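Long-range contact in serine repeat antigen 5 (Plasmodium falciparum, PDB 6X42), which has a papain-family cysteine protease fold and is a pseudo-zymogen, probably lacking the protease activity of its relatives: residues 221-226 with 238-243. Numbering follows the deposited sequence.
Sequences VNIVGY and SYWIVR
In Ile223, chi1 of -64° sets CG2 anti to the backbone N, and chi2 of 170° extends the other branch; Trp240, its CG anti to the carbonyl carbon, turns a face of the indole toward Ile223. CD1 of Ile223 therefore sits over that face, 4.0 Å from the centroid of the five-membered ring and 7° off its normal, a CH-pi contact, while Ile223 CG2 meets Trp240 CE3 at 3.5 Å. Farther along, Tyr226 CB lies 3.8 Å from the same CE3. Helix 172-186 packs on the side of the sheet that carries these three residues, Ile179 touching both Ile223 and Trp240. The two strands form an antiparallel hairpin in the beta-rich half of the papain fold, and a classic beta bulge shifts the register by one residue, Val224 and Gly225 both facing Ile241. Nearly straight hydrogen bonds of 2.9 Å run from Val224 N to Ile241 O, met almost end-on, and from Ile241 N to Gly225 O, met from above its carbonyl plane. The pairing is regular again at Asn222 and Arg243, joined by two backbone hydrogen bonds. Val224 CG2 meets Ile241 CG2 at 3.8 Å, the side chains crossing at about a right angle. Arg243 NH1 and NH2 donate hydrogen bonds to the carbonyls of Leu42 and Gln43, and Asn222 ND2 to those of Ala57 and Val189.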
# COMPACT_ATOMS: atom_id res chain seq x y z
N VAL A 221 -4.71 1.90 0.10
CA VAL A 221 -4.37 1.20 1.33
C VAL A 221 -3.33 0.14 0.97
O VAL A 221 -2.85 0.09 -0.15
CB VAL A 221 -5.62 0.59 2.00
CG1 VAL A 221 -6.57 1.69 2.46
CG2 VAL A 221 -6.32 -0.38 1.05
N ASN A 222 -2.94 -0.70 1.94
CA ASN A 222 -2.03 -1.80 1.64
C ASN A 222 -2.62 -3.10 2.15
O ASN A 222 -3.09 -3.17 3.29
CB ASN A 222 -0.65 -1.60 2.27
CG ASN A 222 0.04 -0.35 1.76
OD1 ASN A 222 -0.06 0.71 2.38
ND2 ASN A 222 0.70 -0.47 0.61
N ILE A 223 -2.55 -4.15 1.34
CA ILE A 223 -2.78 -5.50 1.85
C ILE A 223 -1.45 -6.01 2.38
O ILE A 223 -0.43 -5.96 1.67
CB ILE A 223 -3.37 -6.42 0.77
CG1 ILE A 223 -4.76 -5.94 0.36
CG2 ILE A 223 -3.43 -7.86 1.30
CD1 ILE A 223 -5.30 -6.65 -0.88
N VAL A 224 -1.45 -6.45 3.63
CA VAL A 224 -0.23 -6.80 4.35
C VAL A 224 -0.23 -8.22 4.88
O VAL A 224 0.79 -8.65 5.44
CB VAL A 224 0.08 -5.79 5.47
CG1 VAL A 224 0.13 -4.38 4.91
CG2 VAL A 224 -0.92 -5.88 6.63
N GLY A 225 -1.33 -8.94 4.76
CA GLY A 225 -1.42 -10.29 5.28
C GLY A 225 -2.79 -10.84 4.97
O GLY A 225 -3.58 -10.23 4.24
N TYR A 226 -3.06 -12.02 5.53
CA TYR A 226 -4.26 -12.77 5.18
C TYR A 226 -4.35 -14.00 6.08
O TYR A 226 -3.37 -14.42 6.70
CB TYR A 226 -4.27 -13.21 3.71
CG TYR A 226 -2.97 -13.83 3.26
CD1 TYR A 226 -2.01 -13.06 2.60
CD2 TYR A 226 -2.69 -15.17 3.49
CE1 TYR A 226 -0.82 -13.61 2.19
CE2 TYR A 226 -1.51 -15.73 3.06
CZ TYR A 226 -0.57 -14.93 2.42
OH TYR A 226 0.63 -15.43 2.01
N SER A 238 -11.97 -16.57 4.04
CA SER A 238 -10.63 -16.01 4.18
C SER A 238 -10.72 -14.50 4.23
O SER A 238 -11.68 -13.90 3.74
CB SER A 238 -9.71 -16.42 3.01
OG SER A 238 -9.65 -17.83 2.87
N TYR A 239 -9.70 -13.88 4.82
CA TYR A 239 -9.66 -12.43 4.94
C TYR A 239 -8.31 -11.88 4.49
O TYR A 239 -7.28 -12.56 4.58
CB TYR A 239 -9.92 -11.98 6.40
CG TYR A 239 -8.94 -12.52 7.41
CD1 TYR A 239 -7.74 -11.87 7.67
CD2 TYR A 239 -9.19 -13.69 8.12
CE1 TYR A 239 -6.84 -12.37 8.59
CE2 TYR A 239 -8.29 -14.19 9.04
CZ TYR A 239 -7.11 -13.53 9.26
OH TYR A 239 -6.18 -14.02 10.16
N TRP A 240 -8.32 -10.63 4.02
CA TRP A 240 -7.13 -9.79 3.91
C TRP A 240 -6.95 -9.01 5.20
O TRP A 240 -7.93 -8.56 5.81
CB TRP A 240 -7.29 -8.76 2.78
CG TRP A 240 -7.47 -9.31 1.41
CD1 TRP A 240 -8.50 -9.06 0.57
CD2 TRP A 240 -6.58 -10.20 0.70
NE1 TRP A 240 -8.33 -9.73 -0.62
CE2 TRP A 240 -7.15 -10.43 -0.56
CE3 TRP A 240 -5.36 -10.81 1.01
CZ2 TRP A 240 -6.57 -11.27 -1.49
CZ3 TRP A 240 -4.78 -11.64 0.08
CH2 TRP A 240 -5.39 -11.86 -1.16
N ILE A 241 -5.69 -8.78 5.58
CA ILE A 241 -5.32 -7.79 6.58
C ILE A 241 -4.88 -6.55 5.81
O ILE A 241 -4.00 -6.62 4.94
CB ILE A 241 -4.19 -8.28 7.50
CG1 ILE A 241 -4.55 -9.62 8.16
CG2 ILE A 241 -3.88 -7.22 8.54
CD1 ILE A 241 -3.43 -10.20 8.99
N VAL A 242 -5.53 -5.43 6.11
CA VAL A 242 -5.37 -4.18 5.37
C VAL A 242 -4.88 -3.09 6.32
O VAL A 242 -5.45 -2.87 7.39
CB VAL A 242 -6.68 -3.76 4.69
CG1 VAL A 242 -6.50 -2.47 3.88
CG2 VAL A 242 -7.21 -4.87 3.80
N ARG A 243 -3.83 -2.39 5.89
CA ARG A 243 -3.29 -1.21 6.56
C ARG A 243 -3.90 0.05 5.96
O ARG A 243 -3.90 0.23 4.74
CB ARG A 243 -1.77 -1.17 6.37
CG ARG A 243 -1.05 0.02 7.00
CD ARG A 243 0.40 -0.08 6.74
NE ARG A 243 1.18 1.10 7.04
CZ ARG A 243 1.94 1.29 8.12
NH1 ARG A 243 1.94 0.45 9.13
NH2 ARG A 243 2.74 2.33 8.17